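Local coordinates for protein type III Pentaketide Synthase (Neurospora crassa, PDB 3EUO) that belongs to the chalcone and stilbene synthase family and probably transfers acyl groups as a type III polyketide synthase making pentaketides in a fungus, at residues P19-D23 against L40-R44; L227-R232 against D272-L277. All coordinates share one frame; numbering follows the deposited sequence.

Contact 1. Residues P19-D23 against L40-R44; sequences PDAID and LAINR
Arg44 reaches back from just beyond helix 34-42 to Asp23 in the first turn of helix 20-29, and the two form a salt bridge. NH2 of Arg44 lies 2.9 Å from OD2 of Asp23 and meets it on the syn side of the carboxylate, somewhat above its plane; carboxylate and guanidinium are turned only 21° from each other. The Arg44 chain runs extended from CG to NE, and one face of its guanidinium is roofed by the Pro19 ring, with CB over its centre. The other carboxylate oxygen, OD1, accepts from a water 2.7 Å away. That water also donates to O of Leu40 and accepts from NE of Arg44 and ND2 of Asn43, so both its protons and both acceptor positions are used. Asn43 has CG anti to its backbone N (chi1 -175°), and CD1 of Ile22 sits over the face of its amide, 3.4 Å from CG, the two side chains coming from opposite directions. ND2 of Asn43 reaches 2.8 Å to O of Pro19, though the bond is bent and weak. Farther along, CD2 of Leu40 slides past the Asp23 carboxylate and packs on CD1 of Ile22 at 3.8 Å. Ile22 and Asn43 also touch Ile198 and Ala199 of helix 197-200. Were Asp23 an alanine, the Arg44 guanidinium would probably lose its charged mate here and the water one acceptor. Two successive helices are thus joined by a salt bridge and a water with four partners, beside the Ile22 and Leu40 packing.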
ATOM      1  N   PRO A  19      -0.468 -18.165  27.585  1.00 17.87           N
ATOM      2  CA  PRO A  19      -1.707 -18.702  27.022  1.00 18.06           C
ATOM      3  C   PRO A  19      -2.946 -18.404  27.858  1.00 18.25           C
ATOM      4  O   PRO A  19      -4.054 -18.463  27.323  1.00 18.55           O
ATOM      5  CB  PRO A  19      -1.456 -20.217  26.972  1.00 18.34           C
ATOM      6  CG  PRO A  19      -0.329 -20.459  27.905  1.00 18.14           C
ATOM      7  CD  PRO A  19       0.517 -19.228  27.852  1.00 18.00           C
ATOM      8  N   ASP A  20      -2.760 -18.075  29.142  1.00 18.16           N
ATOM      9  CA  ASP A  20      -3.888 -17.766  30.030  1.00 18.65           C
ATOM     10  C   ASP A  20      -4.577 -16.428  29.730  1.00 18.02           C
ATOM     11  O   ASP A  20      -5.703 -16.212  30.167  1.00 17.93           O
ATOM     12  CB  ASP A  20      -3.492 -17.857  31.515  1.00 19.51           C
ATOM     13  CG  ASP A  20      -2.523 -16.759  31.950  1.00 21.97           C
ATOM     14  OD1 ASP A  20      -1.620 -16.387  31.167  1.00 25.87           O
ATOM     15  OD2 ASP A  20      -2.654 -16.281  33.100  1.00 26.74           O
ATOM     16  N   ALA A  21      -3.910 -15.547  28.984  1.00 16.83           N
ATOM     17  CA  ALA A  21      -4.475 -14.238  28.640  1.00 16.05           C
ATOM     18  C   ALA A  21      -5.817 -14.364  27.907  1.00 15.77           C
ATOM     19  O   ALA A  21      -6.808 -13.735  28.290  1.00 15.39           O
ATOM     20  CB  ALA A  21      -3.488 -13.426  27.798  1.00 15.81           C
ATOM     21  N   ILE A  22      -5.852 -15.180  26.855  1.00 15.38           N
ATOM     22  CA  ILE A  22      -7.101 -15.346  26.114  1.00 15.22           C
ATOM     23  C   ILE A  22      -8.123 -16.176  26.902  1.00 15.25           C
ATOM     24  O   ILE A  22      -9.323 -15.995  26.713  1.00 15.21           O
ATOM     25  CB  ILE A  22      -6.922 -15.869  24.661  1.00 15.24           C
ATOM     26  CG1 ILE A  22      -6.383 -17.299  24.635  1.00 15.51           C
ATOM     27  CG2 ILE A  22      -6.048 -14.908  23.826  1.00 15.40           C
ATOM     28  CD1 ILE A  22      -6.555 -17.968  23.268  1.00 15.45           C
ATOM     29  N   ASP A  23      -7.646 -17.058  27.788  1.00 15.15           N
ATOM     30  CA  ASP A  23      -8.524 -17.750  28.750  1.00 15.81           C
ATOM     31  C   ASP A  23      -9.283 -16.718  29.587  1.00 15.78           C
ATOM     32  O   ASP A  23     -10.509 -16.791  29.719  1.00 16.07           O
ATOM     33  CB  ASP A  23      -7.729 -18.676  29.677  1.00 15.90           C
ATOM     34  CG  ASP A  23      -7.232 -19.939  28.981  1.00 17.70           C
ATOM     35  OD1 ASP A  23      -7.598 -20.172  27.811  1.00 20.78           O
ATOM     36  OD2 ASP A  23      -6.471 -20.701  29.616  1.00 18.71           O
ATOM     37  N   LEU A  40      -9.523 -22.603  22.767  1.00 13.22           N
ATOM     38  CA  LEU A  40      -8.732 -22.516  24.009  1.00 13.75           C
ATOM     39  C   LEU A  40      -7.811 -23.736  24.206  1.00 13.99           C
ATOM     40  O   LEU A  40      -6.741 -23.622  24.802  1.00 14.64           O
ATOM     41  CB  LEU A  40      -9.632 -22.268  25.233  1.00 13.50           C
ATOM     42  CG  LEU A  40     -10.374 -20.916  25.283  1.00 13.98           C
ATOM     43  CD1 LEU A  40     -11.150 -20.763  26.600  1.00 14.29           C
ATOM     44  CD2 LEU A  40      -9.431 -19.730  25.087  1.00 13.45           C
ATOM     45  N   ALA A  41      -8.229 -24.887  23.687  1.00 13.95           N
ATOM     46  CA  ALA A  41      -7.397 -26.094  23.670  1.00 14.28           C
ATOM     47  C   ALA A  41      -6.241 -25.947  22.685  1.00 14.45           C
ATOM     48  O   ALA A  41      -5.089 -26.227  23.028  1.00 14.96           O
ATOM     49  CB  ALA A  41      -8.244 -27.314  23.308  1.00 14.41           C
ATOM     50  N   ILE A  42      -6.555 -25.503  21.468  1.00 14.53           N
ATOM     51  CA  ILE A  42      -5.553 -25.315  20.405  1.00 14.81           C
ATOM     52  C   ILE A  42      -4.486 -24.294  20.804  1.00 14.90           C
ATOM     53  O   ILE A  42      -3.303 -24.454  20.477  1.00 14.88           O
ATOM     54  CB  ILE A  42      -6.224 -24.944  19.056  1.00 14.99           C
ATOM     55  CG1 ILE A  42      -6.956 -26.161  18.488  1.00 14.74           C
ATOM     56  CG2 ILE A  42      -5.203 -24.431  18.038  1.00 15.04           C
ATOM     57  CD1 ILE A  42      -8.035 -25.817  17.465  1.00 16.98           C
ATOM     58  N   ASN A  43      -4.917 -23.270  21.533  1.00 14.57           N
ATOM     59  CA  ASN A  43      -4.045 -22.260  22.121  1.00 14.82           C
ATOM     60  C   ASN A  43      -2.856 -22.848  22.873  1.00 15.00           C
ATOM     61  O   ASN A  43      -1.800 -22.220  22.961  1.00 15.56           O
ATOM     62  CB  ASN A  43      -4.853 -21.368  23.065  1.00 14.82           C
ATOM     63  CG  ASN A  43      -4.042 -20.214  23.622  1.00 14.96           C
ATOM     64  OD1 ASN A  43      -3.295 -19.561  22.904  1.00 14.69           O
ATOM     65  ND2 ASN A  43      -4.205 -19.950  24.913  1.00 14.31           N
ATOM     66  N   ARG A  44      -3.028 -24.050  23.413  1.00 15.27           N
ATOM     67  CA  ARG A  44      -1.956 -24.682  24.164  1.00 15.83           C
ATOM     68  C   ARG A  44      -1.165 -25.727  23.365  1.00 15.99           C
ATOM     69  O   ARG A  44      -0.230 -26.334  23.888  1.00 16.60           O
ATOM     70  CB  ARG A  44      -2.499 -25.227  25.494  1.00 16.12           C
ATOM     71  CG  ARG A  44      -2.767 -24.088  26.472  1.00 16.29           C
ATOM     72  CD  ARG A  44      -3.688 -24.445  27.601  1.00 18.30           C
ATOM     73  NE  ARG A  44      -4.047 -23.234  28.337  1.00 17.50           N
ATOM     74  CZ  ARG A  44      -3.364 -22.738  29.364  1.00 16.83           C
ATOM     75  NH1 ARG A  44      -2.271 -23.351  29.817  1.00 16.75           N
ATOM     76  NH2 ARG A  44      -3.782 -21.627  29.953  1.00 16.72           N
TER
HETATM   77  O   HOH W   1      -5.836 -21.799  26.556  1.00 16.72           O

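Contact 2. Residues L227-R232 against D272-L277; sequences LGWENR and DLLSSL
This is helix-on-sheet packing: the last turns of helix 258-277 lie against strand 224-233 in the large mixed sheet of the thiolase-like fold. The segment axes come within 8.1 Å and run roughly antiparallel, at 146°. Toward the C-terminal side, CD2 of Leu277 meets CB of Leu227 at 4.0 Å and lies over Gly228, which has no side chain in the way. Leu273, its CG anti to the backbone N (chi1 176°), sends CD1 up to the strand backbone, 3.8 Å from N of Trp229. The indole of Trp229 belongs to the other face, where helix 145-162 covers it. Glu230 bends at chi2 and lays CG against the helix backbone, 3.5 Å from CA of Leu273, while its OE1 makes a salt bridge to Arg132 of the second subunit. Arg232 crosses Asp272 at about a right angle; NH2 and OD2 form a salt bridge at 3.1 Å whose hydrogen bond is bent and weak. NH1 of the same arginine pairs with Asp131 of the second subunit. Leucines carry the contact at one end; at the other, Glu230 and Arg232 each pair with an opposite charge of the second subunit, which would probably ease the nearness of the Glu230 and Asp272 carboxylates.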
ATOM      1  N   LEU A 227      21.260 -10.599  -2.287  1.00 15.74           N
ATOM      2  CA  LEU A 227      21.772 -11.113  -3.561  1.00 15.81           C
ATOM      3  C   LEU A 227      20.693 -11.398  -4.589  1.00 15.63           C
ATOM      4  O   LEU A 227      20.921 -11.290  -5.794  1.00 15.16           O
ATOM      5  CB  LEU A 227      22.610 -12.376  -3.339  1.00 15.98           C
ATOM      6  CG  LEU A 227      23.826 -12.251  -2.411  1.00 17.42           C
ATOM      7  CD1 LEU A 227      24.547 -13.592  -2.305  1.00 18.23           C
ATOM      8  CD2 LEU A 227      24.776 -11.154  -2.866  1.00 17.79           C
ATOM      9  N   GLY A 228      19.522 -11.793  -4.117  1.00 15.00           N
ATOM     10  CA  GLY A 228      18.452 -12.151  -5.023  1.00 14.89           C
ATOM     11  C   GLY A 228      17.175 -12.442  -4.280  1.00 15.13           C
ATOM     12  O   GLY A 228      17.151 -12.494  -3.044  1.00 14.95           O
ATOM     13  N   TRP A 229      16.113 -12.636  -5.046  1.00 15.06           N
ATOM     14  CA  TRP A 229      14.791 -12.810  -4.471  1.00 15.32           C
ATOM     15  C   TRP A 229      13.886 -13.516  -5.451  1.00 15.60           C
ATOM     16  O   TRP A 229      14.104 -13.455  -6.671  1.00 15.84           O
ATOM     17  CB  TRP A 229      14.190 -11.455  -4.065  1.00 15.23           C
ATOM     18  CG  TRP A 229      14.280 -10.409  -5.135  1.00 14.91           C
ATOM     19  CD1 TRP A 229      13.390 -10.188  -6.138  1.00 15.43           C
ATOM     20  CD2 TRP A 229      15.326  -9.441  -5.303  1.00 14.63           C
ATOM     21  NE1 TRP A 229      13.805  -9.136  -6.923  1.00 15.21           N
ATOM     22  CE2 TRP A 229      14.994  -8.661  -6.433  1.00 14.83           C
ATOM     23  CE3 TRP A 229      16.512  -9.162  -4.608  1.00 14.39           C
ATOM     24  CZ2 TRP A 229      15.812  -7.618  -6.896  1.00 15.22           C
ATOM     25  CZ3 TRP A 229      17.327  -8.121  -5.066  1.00 14.88           C
ATOM     26  CH2 TRP A 229      16.969  -7.366  -6.201  1.00 15.55           C
ATOM     27  N   GLU A 230      12.889 -14.205  -4.903  1.00 15.67           N
ATOM     28  CA  GLU A 230      11.827 -14.835  -5.675  1.00 16.48           C
ATOM     29  C   GLU A 230      10.486 -14.504  -5.046  1.00 16.51           C
ATOM     30  O   GLU A 230      10.362 -14.446  -3.821  1.00 16.26           O
ATOM     31  CB  GLU A 230      11.991 -16.363  -5.707  1.00 16.82           C
ATOM     32  CG  GLU A 230      13.176 -16.865  -6.504  1.00 18.90           C
ATOM     33  CD  GLU A 230      13.095 -16.573  -7.993  1.00 22.05           C
ATOM     34  OE1 GLU A 230      12.000 -16.712  -8.578  1.00 23.26           O
ATOM     35  OE2 GLU A 230      14.138 -16.205  -8.575  1.00 23.74           O
ATOM     36  N   ASN A 231       9.485 -14.293  -5.892  1.00 16.35           N
ATOM     37  CA  ASN A 231       8.123 -14.116  -5.435  1.00 16.42           C
ATOM     38  C   ASN A 231       7.183 -14.899  -6.346  1.00 16.40           C
ATOM     39  O   ASN A 231       7.349 -14.892  -7.560  1.00 16.10           O
ATOM     40  CB  ASN A 231       7.750 -12.626  -5.373  1.00 16.79           C
ATOM     41  CG  ASN A 231       7.747 -11.963  -6.733  1.00 17.40           C
ATOM     42  OD1 ASN A 231       8.797 -11.754  -7.336  1.00 18.26           O
ATOM     43  ND2 ASN A 231       6.561 -11.630  -7.226  1.00 18.79           N
ATOM     44  N   ARG A 232       6.220 -15.596  -5.750  1.00 16.58           N
ATOM     45  CA  ARG A 232       5.257 -16.405  -6.506  1.00 16.95           C
ATOM     46  C   ARG A 232       3.904 -16.302  -5.835  1.00 16.31           C
ATOM     47  O   ARG A 232       3.833 -16.118  -4.623  1.00 16.47           O
ATOM     48  CB  ARG A 232       5.657 -17.886  -6.496  1.00 17.60           C
ATOM     49  CG  ARG A 232       6.881 -18.262  -7.310  1.00 22.55           C
ATOM     50  CD  ARG A 232       6.499 -19.016  -8.593  1.00 29.01           C
ATOM     51  NE  ARG A 232       7.666 -19.253  -9.453  1.00 33.58           N
ATOM     52  CZ  ARG A 232       7.615 -19.485 -10.770  1.00 35.37           C
ATOM     53  NH1 ARG A 232       6.454 -19.499 -11.418  1.00 36.86           N
ATOM     54  NH2 ARG A 232       8.738 -19.680 -11.452  1.00 36.30           N
ATOM     55  N   ASP A 272      14.341 -22.257  -7.849  1.00 21.71           N
ATOM     56  CA  ASP A 272      14.389 -21.091  -8.733  1.00 22.18           C
ATOM     57  C   ASP A 272      15.287 -19.984  -8.190  1.00 21.96           C
ATOM     58  O   ASP A 272      16.059 -19.381  -8.943  1.00 21.51           O
ATOM     59  CB  ASP A 272      12.977 -20.575  -8.993  1.00 22.62           C
ATOM     60  CG  ASP A 272      12.222 -21.433  -9.996  1.00 24.13           C
ATOM     61  OD1 ASP A 272      12.874 -22.203 -10.739  1.00 27.62           O
ATOM     62  OD2 ASP A 272      10.983 -21.335 -10.040  1.00 26.17           O
ATOM     63  N   LEU A 273      15.190 -19.733  -6.886  1.00 21.79           N
ATOM     64  CA  LEU A 273      16.057 -18.779  -6.202  1.00 21.83           C
ATOM     65  C   LEU A 273      17.524 -19.159  -6.364  1.00 22.27           C
ATOM     66  O   LEU A 273      18.355 -18.335  -6.754  1.00 22.27           O
ATOM     67  CB  LEU A 273      15.705 -18.706  -4.710  1.00 21.25           C
ATOM     68  CG  LEU A 273      16.579 -17.816  -3.817  1.00 20.91           C
ATOM     69  CD1 LEU A 273      16.317 -16.351  -4.105  1.00 20.27           C
ATOM     70  CD2 LEU A 273      16.345 -18.122  -2.341  1.00 21.49           C
ATOM     71  N   LEU A 274      17.828 -20.419  -6.070  1.00 22.94           N
ATOM     72  CA  LEU A 274      19.204 -20.890  -6.084  1.00 24.19           C
ATOM     73  C   LEU A 274      19.791 -20.905  -7.499  1.00 24.46           C
ATOM     74  O   LEU A 274      20.934 -20.496  -7.693  1.00 24.78           O
ATOM     75  CB  LEU A 274      19.304 -22.270  -5.430  1.00 24.20           C
ATOM     76  CG  LEU A 274      20.689 -22.886  -5.229  1.00 25.22           C
ATOM     77  CD1 LEU A 274      21.550 -22.031  -4.315  1.00 26.01           C
ATOM     78  CD2 LEU A 274      20.540 -24.277  -4.658  1.00 25.08           C
ATOM     79  N   SER A 275      19.010 -21.349  -8.481  1.00 25.26           N
ATOM     80  CA  SER A 275      19.513 -21.434  -9.860  1.00 26.10           C
ATOM     81  C   SER A 275      19.813 -20.060 -10.471  1.00 26.34           C
ATOM     82  O   SER A 275      20.729 -19.930 -11.283  1.00 26.64           O
ATOM     83  CB  SER A 275      18.573 -22.241 -10.759  1.00 26.25           C
ATOM     84  OG  SER A 275      17.351 -21.569 -10.975  1.00 26.53           O
ATOM     85  N   SER A 276      19.061 -19.040 -10.057  1.00 26.28           N
ATOM     86  CA  SER A 276      19.288 -17.675 -10.530  1.00 26.59           C
ATOM     87  C   SER A 276      20.638 -17.116 -10.078  1.00 26.69           C
ATOM     88  O   SER A 276      21.216 -16.262 -10.752  1.00 26.82           O
ATOM     89  CB  SER A 276      18.148 -16.738 -10.105  1.00 26.81           C
ATOM     90  OG  SER A 276      18.149 -16.495  -8.705  1.00 27.68           O
ATOM     91  N   LEU A 277      21.149 -17.604  -8.952  1.00 26.37           N
ATOM     92  CA  LEU A 277      22.403 -17.078  -8.416  1.00 26.61           C
ATOM     93  C   LEU A 277      23.437 -18.140  -8.030  1.00 26.38           C
ATOM     94  O   LEU A 277      24.397 -17.839  -7.321  1.00 26.31           O
ATOM     95  CB  LEU A 277      22.124 -16.122  -7.241  1.00 27.06           C
ATOM     96  CG  LEU A 277      21.085 -16.531  -6.199  1.00 26.90           C
ATOM     97  CD1 LEU A 277      21.557 -17.740  -5.387  1.00 28.30           C
ATOM     98  CD2 LEU A 277      20.741 -15.364  -5.284  1.00 27.04           C
TER

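In the fold
From the N terminus the chain lays down strand 4-11 in the large sheet, passes strand 15-17, and soon reaches contact 1, which closes a short, mostly helical loop by bringing the start of helix 20-29 to the end of helix 34-42. Contact 2 comes much later: strand 224-233, inserted between strands 4-11 and 370-378, is met again after the 241-246/249-254 hairpin by the end of helix 258-277. The two loops follow in series, neither nesting nor crossing. The centres of contact 1 and contact 2 are about 39 Å apart, on opposite sides of the chain's centre. Contact 1 ties peripheral helices together within one subunit, whereas contact 2 joins helix to sheet beside the second subunit.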